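Local coordinates for protein NADP-dependent glyceraldehyde-3-phosphate dehydrogenase (Bacillus halodurans, PDB 3PRL) that probably catalyses the NADP-dependent, non-phosphorylating oxidation of glyceraldehyde 3-phosphate, as a member of the aldehyde dehydrogenase family, at residues 292-297 and 412-417; 298-303 and 404-409; 353-358 and 378-383; 370-375 and 392-397. One frame throughout, in Å; residues are numbered along the deposited sequence.

Interaction 1. Residues 292-297 and 412-417; sequences RCTAIK and YGLQAS
The side chains of Thr-294 and Leu-414 meet at roughly a right angle, and CD2 of the leucine comes up against the carbonyl of Cys-293, 3.4 Å from Cys-293 O. Leu-414 CD2 also lies 3.9 Å from Cys-293 CB. Leu-414 reaches this spot because its CG stands anti to the backbone N (chi1 -169°), which carries the branch across the gap. In Thr-294 it is the methyl CG2 that faces Gln-415, slanting across the extended side chain with Gln-415 OE1 3.5 Å from Thr-294 CG2. The amide turns its polar bonds to other partners: NE2 donates to Glu-445 O, and His-439 makes a weak bond to OE1. Further along, Ile-296 CD1 presses against Ser-417 OG at 3.2 Å, a tight approach, while that hydroxyl bonds to the carbonyl of Ala-442. Strand 264-268 runs between the two segments, and the carboxylate of Asp-264 takes hydrogen bonds from Ala-295 N and Gln-415 N, one on each oxygen. Cys-293 falls in the cysteine signature of the family and is probably the nucleophile; its side chain is about 6 Å from that of Glu-259, the predicted active-site residue. Methyl groups thus do the touching, two of them against the polar ends of Gln-415 and Ser-417, whose bonds go to other partners, and within residues 412-417 Leu-414 alone backs Cys-293.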
loop_
_atom_site.group_PDB
_atom_site.type_symbol
_atom_site.label_atom_id
_atom_site.label_comp_id
_atom_site.label_asym_id
_atom_site.label_seq_id
_atom_site.Cartn_x
_atom_site.Cartn_y
_atom_site.Cartn_z
ATOM N N ARG D 292 -12.189 8.220 -31.630
ATOM C CA ARG D 292 -11.718 7.950 -30.288
ATOM C C ARG D 292 -11.965 6.492 -29.987
ATOM O O ARG D 292 -13.022 5.934 -30.350
ATOM C CB ARG D 292 -12.457 8.838 -29.285
ATOM C CG ARG D 292 -12.066 10.307 -29.378
ATOM C CD ARG D 292 -12.983 11.222 -28.567
ATOM N NE ARG D 292 -12.702 11.189 -27.137
ATOM C CZ ARG D 292 -13.626 10.972 -26.202
ATOM N NH1 ARG D 292 -14.900 10.778 -26.547
ATOM N NH2 ARG D 292 -13.285 10.955 -24.922
ATOM N N CYS D 293 -10.991 5.865 -29.342
ATOM C CA CYS D 293 -11.170 4.486 -28.949
ATOM C C CYS D 293 -12.184 4.452 -27.824
ATOM O O CYS D 293 -13.091 3.641 -27.849
ATOM C CB CYS D 293 -9.843 3.838 -28.564
ATOM S SG CYS D 293 -8.780 3.666 -29.991
ATOM N N THR D 294 -12.020 5.366 -26.864
ATOM C CA THR D 294 -12.964 5.550 -25.783
ATOM C C THR D 294 -13.990 6.626 -26.180
ATOM O O THR D 294 -13.657 7.809 -26.302
ATOM C CB THR D 294 -12.244 5.937 -24.494
ATOM O OG1 THR D 294 -10.984 5.243 -24.416
ATOM C CG2 THR D 294 -13.091 5.575 -23.294
ATOM N N ALA D 295 -15.225 6.180 -26.382
ATOM C CA ALA D 295 -16.337 7.002 -26.852
ATOM C C ALA D 295 -17.556 6.121 -26.943
ATOM O O ALA D 295 -17.453 4.957 -27.330
ATOM C CB ALA D 295 -16.039 7.583 -28.224
ATOM N N ILE D 296 -18.713 6.690 -26.617
ATOM C CA ILE D 296 -19.981 6.011 -26.790
ATOM C C ILE D 296 -20.269 5.844 -28.296
ATOM O O ILE D 296 -20.265 6.809 -29.056
ATOM C CB ILE D 296 -21.115 6.799 -26.105
ATOM C CG1 ILE D 296 -20.948 6.793 -24.574
ATOM C CG2 ILE D 296 -22.485 6.325 -26.585
ATOM C CD1 ILE D 296 -21.221 5.478 -23.887
ATOM N N LYS D 297 -20.517 4.616 -28.720
ATOM C CA LYS D 297 -20.736 4.337 -30.134
ATOM C C LYS D 297 -21.969 3.489 -30.350
ATOM O O LYS D 297 -22.210 3.049 -31.453
ATOM C CB LYS D 297 -19.520 3.621 -30.723
ATOM C CG LYS D 297 -18.279 4.480 -30.872
ATOM C CD LYS D 297 -17.106 3.592 -31.057
ATOM C CE LYS D 297 -15.828 4.373 -31.158
ATOM N NZ LYS D 297 -14.732 3.601 -30.476
ATOM N N TYR D 412 -15.504 -6.252 -28.598
ATOM C CA TYR D 412 -14.859 -5.190 -27.853
ATOM C C TYR D 412 -15.217 -5.228 -26.382
ATOM O O TYR D 412 -16.143 -5.947 -25.960
ATOM C CB TYR D 412 -15.185 -3.809 -28.460
ATOM C CG TYR D 412 -14.643 -3.692 -29.859
ATOM C CD1 TYR D 412 -13.271 -3.654 -30.084
ATOM C CD2 TYR D 412 -15.500 -3.672 -30.962
ATOM C CE1 TYR D 412 -12.762 -3.581 -31.374
ATOM C CE2 TYR D 412 -15.001 -3.580 -32.258
ATOM C CZ TYR D 412 -13.634 -3.531 -32.452
ATOM O OH TYR D 412 -13.120 -3.454 -33.711
ATOM N N GLY D 413 -14.487 -4.443 -25.609
ATOM C CA GLY D 413 -14.613 -4.476 -24.150
ATOM C C GLY D 413 -13.820 -3.386 -23.465
ATOM O O GLY D 413 -13.118 -3.650 -22.493
ATOM N N LEU D 414 -13.930 -2.163 -23.975
ATOM C CA LEU D 414 -13.156 -1.053 -23.439
ATOM C C LEU D 414 -13.866 -0.421 -22.217
ATOM O O LEU D 414 -13.455 -0.619 -21.058
ATOM C CB LEU D 414 -12.851 -0.051 -24.573
ATOM C CG LEU D 414 -11.856 1.112 -24.435
ATOM C CD1 LEU D 414 -10.649 0.763 -23.547
ATOM C CD2 LEU D 414 -11.364 1.531 -25.813
ATOM N N GLN D 415 -14.961 0.299 -22.482
ATOM C CA GLN D 415 -15.684 1.017 -21.448
ATOM C C GLN D 415 -17.196 0.972 -21.714
ATOM O O GLN D 415 -17.621 0.458 -22.731
ATOM C CB GLN D 415 -15.167 2.463 -21.360
ATOM C CG GLN D 415 -13.805 2.595 -20.666
ATOM C CD GLN D 415 -13.565 3.994 -20.086
ATOM O OE1 GLN D 415 -14.452 4.833 -20.108
ATOM N NE2 GLN D 415 -12.362 4.225 -19.527
ATOM N N ALA D 416 -17.999 1.492 -20.783
ATOM C CA ALA D 416 -19.462 1.558 -20.944
ATOM C C ALA D 416 -20.106 2.571 -20.006
ATOM O O ALA D 416 -19.535 2.914 -18.963
ATOM C CB ALA D 416 -20.100 0.171 -20.716
ATOM N N SER D 417 -21.306 3.023 -20.374
ATOM C CA SER D 417 -22.127 3.890 -19.525
ATOM C C SER D 417 -23.473 3.234 -19.157
ATOM O O SER D 417 -24.101 2.608 -20.016
ATOM C CB SER D 417 -22.409 5.209 -20.248
ATOM O OG SER D 417 -21.229 5.851 -20.692
#

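Interaction 2. Residues 298-303 and 404-409; sequences RVFVQD and ISLSNQ
The ring of Phe-300 and the guanidinium of Arg-298 meet helix 400-409 together, with Arg-298 NH1 in the ring plane at the ring's edge. Leu-406 CB approaches the ring obliquely, 3.3 Å from Phe-300 CE1, a close fit, and the backbone N of Ser-407 comes in on a similar slant, 3.7 Å from Phe-300 CZ. On the same side of the ring plane, nearer the CE2 corner, Ser-407 CB is 4.0 Å from Phe-300 CE2. The guanidinium turns its edge to the helix, and the carbonyl oxygens of Leu-406 and Ser-407 lie near its plane. A bend at chi3 (-70°) swings the arginine's end round to them. Arg-298 NH2 makes a weak bond to Ser-407 O (3.5 Å, 145° at the hydrogen), and Arg-298 NH1 is 3.1 Å from Leu-406 O; a firmer partner of NH2 is Lys-263 O. The positive charge beside carbonyls near the C-terminal end of the helix probably suits the helix dipole. Strand 298-302 and helix 404-409 run nearly antiparallel, 167° apart, their axes 9.9 Å from each other. Helix 400-409 joins parallel strands 391-397 and 415-419 over the intervening strands, the beta-alpha-beta crossover of the alpha/beta catalytic domain of aldehyde dehydrogenases.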
loop_
_atom_site.group_PDB
_atom_site.type_symbol
_atom_site.label_atom_id
_atom_site.label_comp_id
_atom_site.label_asym_id
_atom_site.label_seq_id
_atom_site.Cartn_x
_atom_site.Cartn_y
_atom_site.Cartn_z
ATOM N N ARG D 298 -22.742 3.278 -29.290
ATOM C CA ARG D 298 -23.907 2.396 -29.283
ATOM C C ARG D 298 -24.858 2.860 -28.193
ATOM O O ARG D 298 -24.442 2.998 -27.039
ATOM C CB ARG D 298 -23.483 0.975 -28.897
ATOM C CG ARG D 298 -23.169 0.017 -30.012
ATOM C CD ARG D 298 -23.155 -1.407 -29.454
ATOM N NE ARG D 298 -22.021 -1.679 -28.567
ATOM C CZ ARG D 298 -21.699 -2.889 -28.107
ATOM N NH1 ARG D 298 -22.426 -3.956 -28.454
ATOM N NH2 ARG D 298 -20.644 -3.041 -27.307
ATOM N N VAL D 299 -26.124 3.090 -28.530
ATOM C CA VAL D 299 -27.112 3.334 -27.485
ATOM C C VAL D 299 -28.134 2.205 -27.401
ATOM O O VAL D 299 -28.953 2.030 -28.296
ATOM C CB VAL D 299 -27.863 4.672 -27.652
ATOM C CG1 VAL D 299 -28.834 4.873 -26.485
ATOM C CG2 VAL D 299 -26.893 5.852 -27.756
ATOM N N PHE D 300 -28.079 1.439 -26.319
ATOM C CA PHE D 300 -29.190 0.555 -25.975
ATOM C C PHE D 300 -30.137 1.352 -25.080
ATOM O O PHE D 300 -29.792 1.670 -23.941
ATOM C CB PHE D 300 -28.704 -0.690 -25.224
ATOM C CG PHE D 300 -27.685 -1.507 -25.971
ATOM C CD1 PHE D 300 -28.059 -2.303 -27.045
ATOM C CD2 PHE D 300 -26.353 -1.498 -25.579
ATOM C CE1 PHE D 300 -27.120 -3.069 -27.724
ATOM C CE2 PHE D 300 -25.404 -2.257 -26.255
ATOM C CZ PHE D 300 -25.783 -3.044 -27.322
ATOM N N VAL D 301 -31.322 1.681 -25.588
ATOM C CA VAL D 301 -32.286 2.487 -24.830
ATOM C C VAL D 301 -33.605 1.746 -24.618
ATOM O O VAL D 301 -34.171 1.197 -25.562
ATOM C CB VAL D 301 -32.542 3.887 -25.494
ATOM C CG1 VAL D 301 -33.096 3.749 -26.897
ATOM C CG2 VAL D 301 -33.452 4.740 -24.629
ATOM N N GLN D 302 -34.091 1.736 -23.379
ATOM C CA GLN D 302 -35.339 1.046 -23.063
ATOM C C GLN D 302 -36.495 1.628 -23.871
ATOM O O GLN D 302 -36.535 2.833 -24.115
ATOM C CB GLN D 302 -35.644 1.119 -21.566
ATOM C CG GLN D 302 -36.435 -0.072 -21.074
ATOM C CD GLN D 302 -36.889 0.072 -19.648
ATOM O OE1 GLN D 302 -36.191 -0.338 -18.723
ATOM N NE2 GLN D 302 -38.068 0.647 -19.456
ATOM N N ASP D 303 -37.414 0.767 -24.301
ATOM C CA ASP D 303 -38.538 1.191 -25.147
ATOM C C ASP D 303 -39.433 2.288 -24.550
ATOM O O ASP D 303 -39.801 3.234 -25.254
ATOM C CB ASP D 303 -39.374 -0.010 -25.635
ATOM C CG ASP D 303 -39.659 -1.028 -24.536
ATOM O OD1 ASP D 303 -40.527 -0.778 -23.666
ATOM O OD2 ASP D 303 -39.024 -2.103 -24.567
ATOM N N ILE D 404 -27.532 -5.754 -21.534
ATOM C CA ILE D 404 -26.345 -6.469 -21.037
ATOM C C ILE D 404 -25.847 -7.475 -22.065
ATOM O O ILE D 404 -24.666 -7.499 -22.399
ATOM C CB ILE D 404 -26.648 -7.196 -19.700
ATOM C CG1 ILE D 404 -26.823 -6.185 -18.561
ATOM C CG2 ILE D 404 -25.563 -8.248 -19.365
ATOM C CD1 ILE D 404 -27.188 -6.800 -17.202
ATOM N N SER D 405 -26.771 -8.291 -22.565
ATOM C CA SER D 405 -26.480 -9.344 -23.540
ATOM C C SER D 405 -25.889 -8.832 -24.859
ATOM O O SER D 405 -24.826 -9.292 -25.305
ATOM C CB SER D 405 -27.751 -10.154 -23.803
ATOM O OG SER D 405 -27.549 -11.123 -24.808
ATOM N N LEU D 406 -26.587 -7.892 -25.487
ATOM C CA LEU D 406 -26.139 -7.292 -26.741
ATOM C C LEU D 406 -24.838 -6.517 -26.570
ATOM O O LEU D 406 -24.022 -6.427 -27.495
ATOM C CB LEU D 406 -27.226 -6.372 -27.292
ATOM C CG LEU D 406 -28.382 -7.024 -28.065
ATOM C CD1 LEU D 406 -29.521 -6.029 -28.292
ATOM C CD2 LEU D 406 -27.874 -7.576 -29.384
ATOM N N SER D 407 -24.664 -5.950 -25.381
ATOM C CA SER D 407 -23.445 -5.276 -24.993
ATOM C C SER D 407 -22.290 -6.274 -25.011
ATOM O O SER D 407 -21.257 -6.035 -25.641
ATOM C CB SER D 407 -23.622 -4.660 -23.597
ATOM O OG SER D 407 -22.383 -4.346 -23.001
ATOM N N ASN D 408 -22.495 -7.415 -24.355
ATOM C CA ASN D 408 -21.437 -8.410 -24.211
ATOM C C ASN D 408 -21.108 -9.194 -25.467
ATOM O O ASN D 408 -20.024 -9.788 -25.554
ATOM C CB ASN D 408 -21.742 -9.352 -23.050
ATOM C CG ASN D 408 -21.609 -8.664 -21.722
ATOM O OD1 ASN D 408 -21.008 -7.588 -21.633
ATOM N ND2 ASN D 408 -22.178 -9.253 -20.686
ATOM N N GLN D 409 -22.028 -9.168 -26.437
ATOM C CA GLN D 409 -21.828 -9.876 -27.708
ATOM C C GLN D 409 -20.723 -9.303 -28.582
ATOM O O GLN D 409 -20.133 -10.041 -29.371
ATOM C CB GLN D 409 -23.128 -9.968 -28.508
ATOM C CG GLN D 409 -23.876 -11.261 -28.302
ATOM C CD GLN D 409 -25.338 -11.204 -28.754
ATOM O OE1 GLN D 409 -26.214 -11.748 -28.087
ATOM N NE2 GLN D 409 -25.599 -10.544 -29.876
#

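Interaction 3. Residues 353-358 and 378-383; sequences NGATLL and PAMRVA
Met-380 extends its side chain toward Asn-353 and Ala-355, and its terminal methyl CE does most of the touching. The chain leaves the backbone with CG beside the N and then runs straight, with chi2 172° and chi3 175°, so the thioether spans the gap at full length. At its end Met-380 CE lies 3.4 Å from Asn-353 O and 3.6 Å from Ala-355 CB, while Met-380 SD passes 3.8 Å from Ala-355 CB. Asn-353 crosses the methionine on a slant. Its CG stands anti to the backbone N (chi1 -168°), which brings the amide oxygen against the methionine chain, and Asn-353 OD1 sits equally far, 3.7 Å, from Met-380 CG and Met-380 CE. Beyond it, Ala-379 CB borders Asn-353 OD1 at 4.0 Å. The contact is therefore one of van der Waals packing: an amide oxygen and a carbonyl oxygen rest against carbons of the methionine, which is buried, while Asn-353 and Ala-379 beside it are exposed. Asn-353 is where helix 337-352 gives way. Gly-354, at positive phi, is the C-prime residue of a Schellman motif, with Ala-355 N returning to Ala-350 O and Gly-354 N to Leu-351 O. The chain then enters strand 356-359, antiparallel to strand 367-374, while residues 378-383 are part of the loop linking strand 367-374 to strand 391-397, tied back to the helix through Arg-381 N and the Asp-349 carboxylate.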
loop_
_atom_site.group_PDB
_atom_site.type_symbol
_atom_site.label_atom_id
_atom_site.label_comp_id
_atom_site.label_asym_id
_atom_site.label_seq_id
_atom_site.Cartn_x
_atom_site.Cartn_y
_atom_site.Cartn_z
ATOM N N ASN D 353 -30.535 -1.911 -44.768
ATOM C CA ASN D 353 -31.253 -2.851 -43.910
ATOM C C ASN D 353 -32.339 -2.146 -43.091
ATOM O O ASN D 353 -32.788 -2.646 -42.051
ATOM C CB ASN D 353 -30.276 -3.597 -42.992
ATOM C CG ASN D 353 -30.920 -4.796 -42.293
ATOM O OD1 ASN D 353 -31.049 -4.815 -41.066
ATOM N ND2 ASN D 353 -31.327 -5.795 -43.069
ATOM N N GLY D 354 -32.721 -0.961 -43.558
ATOM C CA GLY D 354 -33.929 -0.283 -43.099
ATOM C C GLY D 354 -33.866 0.535 -41.823
ATOM O O GLY D 354 -34.889 0.701 -41.155
ATOM N N ALA D 355 -32.690 1.060 -41.483
ATOM C CA ALA D 355 -32.572 1.914 -40.295
ATOM C C ALA D 355 -33.071 3.310 -40.609
ATOM O O ALA D 355 -32.888 3.804 -41.729
ATOM C CB ALA D 355 -31.128 1.970 -39.781
ATOM N N THR D 356 -33.705 3.947 -39.627
ATOM C CA THR D 356 -34.217 5.296 -39.835
ATOM C C THR D 356 -33.101 6.322 -39.693
ATOM O O THR D 356 -32.411 6.370 -38.665
ATOM C CB THR D 356 -35.372 5.640 -38.874
ATOM O OG1 THR D 356 -36.281 4.537 -38.790
ATOM C CG2 THR D 356 -36.122 6.876 -39.360
ATOM N N LEU D 357 -32.931 7.145 -40.722
ATOM C CA LEU D 357 -31.982 8.233 -40.650
ATOM C C LEU D 357 -32.665 9.400 -39.957
ATOM O O LEU D 357 -33.602 10.004 -40.502
ATOM C CB LEU D 357 -31.472 8.624 -42.038
ATOM C CG LEU D 357 -30.477 9.789 -42.105
ATOM C CD1 LEU D 357 -29.048 9.310 -41.803
ATOM C CD2 LEU D 357 -30.548 10.510 -43.459
ATOM N N LEU D 358 -32.202 9.697 -38.741
ATOM C CA LEU D 358 -32.765 10.783 -37.943
ATOM C C LEU D 358 -32.162 12.158 -38.236
ATOM O O LEU D 358 -32.849 13.180 -38.110
ATOM C CB LEU D 358 -32.686 10.458 -36.456
ATOM C CG LEU D 358 -34.044 10.284 -35.769
ATOM C CD1 LEU D 358 -34.909 9.180 -36.391
ATOM C CD2 LEU D 358 -33.853 10.061 -34.271
ATOM N N PRO D 378 -29.177 -5.674 -34.734
ATOM C CA PRO D 378 -28.012 -6.545 -34.646
ATOM C C PRO D 378 -27.534 -7.097 -35.998
ATOM O O PRO D 378 -26.426 -7.616 -36.068
ATOM C CB PRO D 378 -28.509 -7.688 -33.761
ATOM C CG PRO D 378 -29.548 -7.082 -32.924
ATOM C CD PRO D 378 -30.246 -6.114 -33.816
ATOM N N ALA D 379 -28.353 -6.991 -37.050
ATOM C CA ALA D 379 -27.952 -7.436 -38.404
ATOM C C ALA D 379 -27.119 -6.393 -39.168
ATOM O O ALA D 379 -26.517 -6.702 -40.209
ATOM C CB ALA D 379 -29.185 -7.859 -39.237
ATOM N N MET D 380 -27.093 -5.167 -38.652
ATOM C CA MET D 380 -26.375 -4.053 -39.283
ATOM C C MET D 380 -24.946 -3.967 -38.754
ATOM O O MET D 380 -24.709 -4.065 -37.538
ATOM C CB MET D 380 -27.093 -2.728 -39.012
ATOM C CG MET D 380 -28.604 -2.777 -39.229
ATOM S SD MET D 380 -29.441 -1.282 -38.673
ATOM C CE MET D 380 -31.120 -1.615 -39.223
ATOM N N ARG D 381 -24.002 -3.762 -39.673
ATOM C CA ARG D 381 -22.581 -3.693 -39.347
ATOM C C ARG D 381 -22.279 -2.622 -38.301
ATOM O O ARG D 381 -21.412 -2.819 -37.449
ATOM C CB ARG D 381 -21.750 -3.427 -40.605
ATOM C CG ARG D 381 -21.766 -4.549 -41.643
ATOM C CD ARG D 381 -21.018 -4.122 -42.896
ATOM N NE ARG D 381 -19.680 -3.623 -42.576
ATOM C CZ ARG D 381 -18.904 -2.949 -43.420
ATOM N NH1 ARG D 381 -19.322 -2.692 -44.657
ATOM N NH2 ARG D 381 -17.693 -2.540 -43.033
ATOM N N VAL D 382 -23.011 -1.508 -38.377
ATOM C CA VAL D 382 -22.773 -0.316 -37.557
ATOM C C VAL D 382 -23.126 -0.547 -36.089
ATOM O O VAL D 382 -22.802 0.276 -35.232
ATOM C CB VAL D 382 -23.523 0.952 -38.137
ATOM C CG1 VAL D 382 -25.035 0.933 -37.796
ATOM C CG2 VAL D 382 -22.862 2.264 -37.681
ATOM N N ALA D 383 -23.783 -1.668 -35.799
ATOM C CA ALA D 383 -24.120 -2.028 -34.425
ATOM C C ALA D 383 -22.928 -2.680 -33.727
ATOM O O ALA D 383 -22.942 -2.891 -32.508
ATOM C CB ALA D 383 -25.350 -2.963 -34.396
#

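Interaction 4. Residues 370-375 and 392-397; sequences PTLLDD and LPIIRV
Asp-374 OD1 is held by two groups, Arg-396 across the contact and the backbone N of Asp-375 next to it. Asp-375 N donates to Asp-374 OD1 at 2.6 Å, from above the carboxylate plane. The salt bridge from Arg-396 NE to Asp-374 OD1 spans 3.3 Å, but the oxygen lies well out of the guanidinium plane, so charge rather than a directed N-H joins them. The two flat groups stand 81° apart, with Asp-374 OD2 over one guanidinium face, displaced toward its rim. Bends at chi2 and chi3 bring the arginine alongside both aspartates: Asp-375 OD1 is 3.4 Å from Arg-396 CD, and NH1 of the arginine forms a second salt bridge with Asp-307 on helix 303-317. Strands 371-374 and 392-397 pair as parallel neighbours, 16° apart, in the sheet of the catalytic domain. Leu-373 is the bonded residue of the ladder, Leu-373 N donating to Leu-392 O (3.2 Å, nearly straight at 179°) and Leu-373 O accepting from Ile-394 N at 3.0 Å; Leu-392 N reaches Thr-371 O. Pro-393 costs this ladder nothing, since its N faces strand 296-302. Beyond Ile-394 the regular pairing gives out as Asp-375 adopts positive phi and its N turns to the carboxylate. On the face bearing Leu-372 and Leu-392, Leu-372 CD1 is 3.5 Å from Leu-392 O and packs 4.0 Å from Ile-394 CD1, while helix 274-286 covers Leu-392 and helix 303-317 covers Leu-372.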
loop_
_atom_site.group_PDB
_atom_site.type_symbol
_atom_site.label_atom_id
_atom_site.label_comp_id
_atom_site.label_asym_id
_atom_site.label_seq_id
_atom_site.Cartn_x
_atom_site.Cartn_y
_atom_site.Cartn_z
ATOM N N PRO D 370 -22.556 14.982 -38.739
ATOM C CA PRO D 370 -22.813 13.985 -37.713
ATOM C C PRO D 370 -24.054 13.201 -38.140
ATOM O O PRO D 370 -25.048 13.788 -38.582
ATOM C CB PRO D 370 -23.067 14.814 -36.454
ATOM C CG PRO D 370 -23.434 16.187 -36.948
ATOM C CD PRO D 370 -22.714 16.363 -38.238
ATOM N N THR D 371 -23.969 11.883 -38.048
ATOM C CA THR D 371 -25.009 11.031 -38.572
ATOM C C THR D 371 -25.696 10.281 -37.438
ATOM O O THR D 371 -25.042 9.573 -36.661
ATOM C CB THR D 371 -24.460 10.075 -39.670
ATOM O OG1 THR D 371 -23.759 10.837 -40.663
ATOM C CG2 THR D 371 -25.592 9.339 -40.344
ATOM N N LEU D 372 -27.013 10.470 -37.341
ATOM C CA LEU D 372 -27.833 9.774 -36.355
ATOM C C LEU D 372 -28.760 8.765 -37.018
ATOM O O LEU D 372 -29.549 9.113 -37.912
ATOM C CB LEU D 372 -28.636 10.759 -35.500
ATOM C CG LEU D 372 -29.188 10.221 -34.173
ATOM C CD1 LEU D 372 -28.062 9.814 -33.221
ATOM C CD2 LEU D 372 -30.078 11.253 -33.519
ATOM N N LEU D 373 -28.655 7.516 -36.567
ATOM C CA LEU D 373 -29.499 6.434 -37.056
ATOM C C LEU D 373 -30.326 5.860 -35.923
ATOM O O LEU D 373 -29.841 5.724 -34.799
ATOM C CB LEU D 373 -28.647 5.330 -37.682
ATOM C CG LEU D 373 -27.601 5.721 -38.730
ATOM C CD1 LEU D 373 -26.551 4.632 -38.849
ATOM C CD2 LEU D 373 -28.252 6.017 -40.094
ATOM N N ASP D 374 -31.572 5.517 -36.223
ATOM C CA ASP D 374 -32.476 4.937 -35.232
ATOM C C ASP D 374 -32.890 3.540 -35.672
ATOM O O ASP D 374 -32.614 3.138 -36.803
ATOM C CB ASP D 374 -33.699 5.844 -34.998
ATOM C CG ASP D 374 -34.388 5.595 -33.648
ATOM O OD1 ASP D 374 -34.008 4.648 -32.918
ATOM O OD2 ASP D 374 -35.325 6.357 -33.319
ATOM N N ASP D 375 -33.523 2.804 -34.757
ATOM C CA ASP D 375 -34.059 1.462 -35.002
ATOM C C ASP D 375 -33.001 0.489 -35.517
ATOM O O ASP D 375 -33.296 -0.430 -36.298
ATOM C CB ASP D 375 -35.269 1.540 -35.938
ATOM C CG ASP D 375 -36.448 2.252 -35.299
ATOM O OD1 ASP D 375 -37.214 1.583 -34.568
ATOM O OD2 ASP D 375 -36.617 3.472 -35.534
ATOM N N LEU D 392 -23.708 7.533 -34.995
ATOM C CA LEU D 392 -24.153 7.011 -33.707
ATOM C C LEU D 392 -25.461 6.259 -33.884
ATOM O O LEU D 392 -26.470 6.858 -34.274
ATOM C CB LEU D 392 -24.320 8.151 -32.688
ATOM C CG LEU D 392 -24.809 7.805 -31.274
ATOM C CD1 LEU D 392 -23.850 6.849 -30.581
ATOM C CD2 LEU D 392 -25.017 9.077 -30.445
ATOM N N PRO D 393 -25.445 4.946 -33.633
ATOM C CA PRO D 393 -26.684 4.175 -33.725
ATOM C C PRO D 393 -27.462 4.174 -32.420
ATOM O O PRO D 393 -26.878 4.227 -31.345
ATOM C CB PRO D 393 -26.195 2.764 -34.052
ATOM C CG PRO D 393 -24.815 2.696 -33.465
ATOM C CD PRO D 393 -24.253 4.082 -33.527
ATOM N N ILE D 394 -28.785 4.128 -32.531
ATOM C CA ILE D 394 -29.633 3.910 -31.372
ATOM C C ILE D 394 -30.270 2.523 -31.509
ATOM O O ILE D 394 -30.776 2.157 -32.581
ATOM C CB ILE D 394 -30.707 5.033 -31.192
ATOM C CG1 ILE D 394 -30.136 6.438 -31.500
ATOM C CG2 ILE D 394 -31.352 4.961 -29.808
ATOM C CD1 ILE D 394 -28.985 6.903 -30.614
ATOM N N ILE D 395 -30.202 1.741 -30.436
ATOM C CA ILE D 395 -30.753 0.401 -30.448
ATOM C C ILE D 395 -31.865 0.332 -29.413
ATOM O O ILE D 395 -31.635 0.490 -28.217
ATOM C CB ILE D 395 -29.660 -0.691 -30.253
ATOM C CG1 ILE D 395 -28.676 -0.676 -31.433
ATOM C CG2 ILE D 395 -30.290 -2.072 -30.111
ATOM C CD1 ILE D 395 -27.384 -1.445 -31.202
ATOM N N ARG D 396 -33.087 0.153 -29.898
ATOM C CA ARG D 396 -34.248 0.136 -29.020
ATOM C C ARG D 396 -34.295 -1.222 -28.321
ATOM O O ARG D 396 -34.350 -2.271 -28.963
ATOM C CB ARG D 396 -35.552 0.440 -29.787
ATOM C CG ARG D 396 -35.374 1.294 -31.043
ATOM C CD ARG D 396 -36.547 2.240 -31.270
ATOM N NE ARG D 396 -36.249 3.602 -30.809
ATOM C CZ ARG D 396 -37.149 4.572 -30.659
ATOM N NH1 ARG D 396 -38.431 4.354 -30.908
ATOM N NH2 ARG D 396 -36.763 5.767 -30.235
ATOM N N VAL D 397 -34.237 -1.188 -26.997
ATOM C CA VAL D 397 -34.138 -2.403 -26.193
ATOM C C VAL D 397 -35.337 -2.517 -25.232
ATOM O O VAL D 397 -36.033 -1.532 -24.996
ATOM C CB VAL D 397 -32.767 -2.432 -25.459
ATOM C CG1 VAL D 397 -32.684 -3.570 -24.489
ATOM C CG2 VAL D 397 -31.635 -2.532 -26.466
#

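All four contacts belong to one mixed sheet and its surroundings. Interactions 1 and 2 share strand 296-302: the first spans the intervening strand 264-268 beside the probable active site, the second sets a crossover helix on the sheet. Interaction 4 continues the same sheet outward, strand 391-397 lying next to 296-302, with the backbone N-H of Val-397 probably bonded to Val-301. Interaction 3 lies about 7 Å from interaction 4, centre to centre, at the sheet's margin. Interactions 1, 2 and 4 are buried, interaction 3 only partly. Their chemistry follows: methyl packing in 1, aromatic and guanidinium contacts in 2, thioether packing in 3, backbone ladder and charge pair in 4.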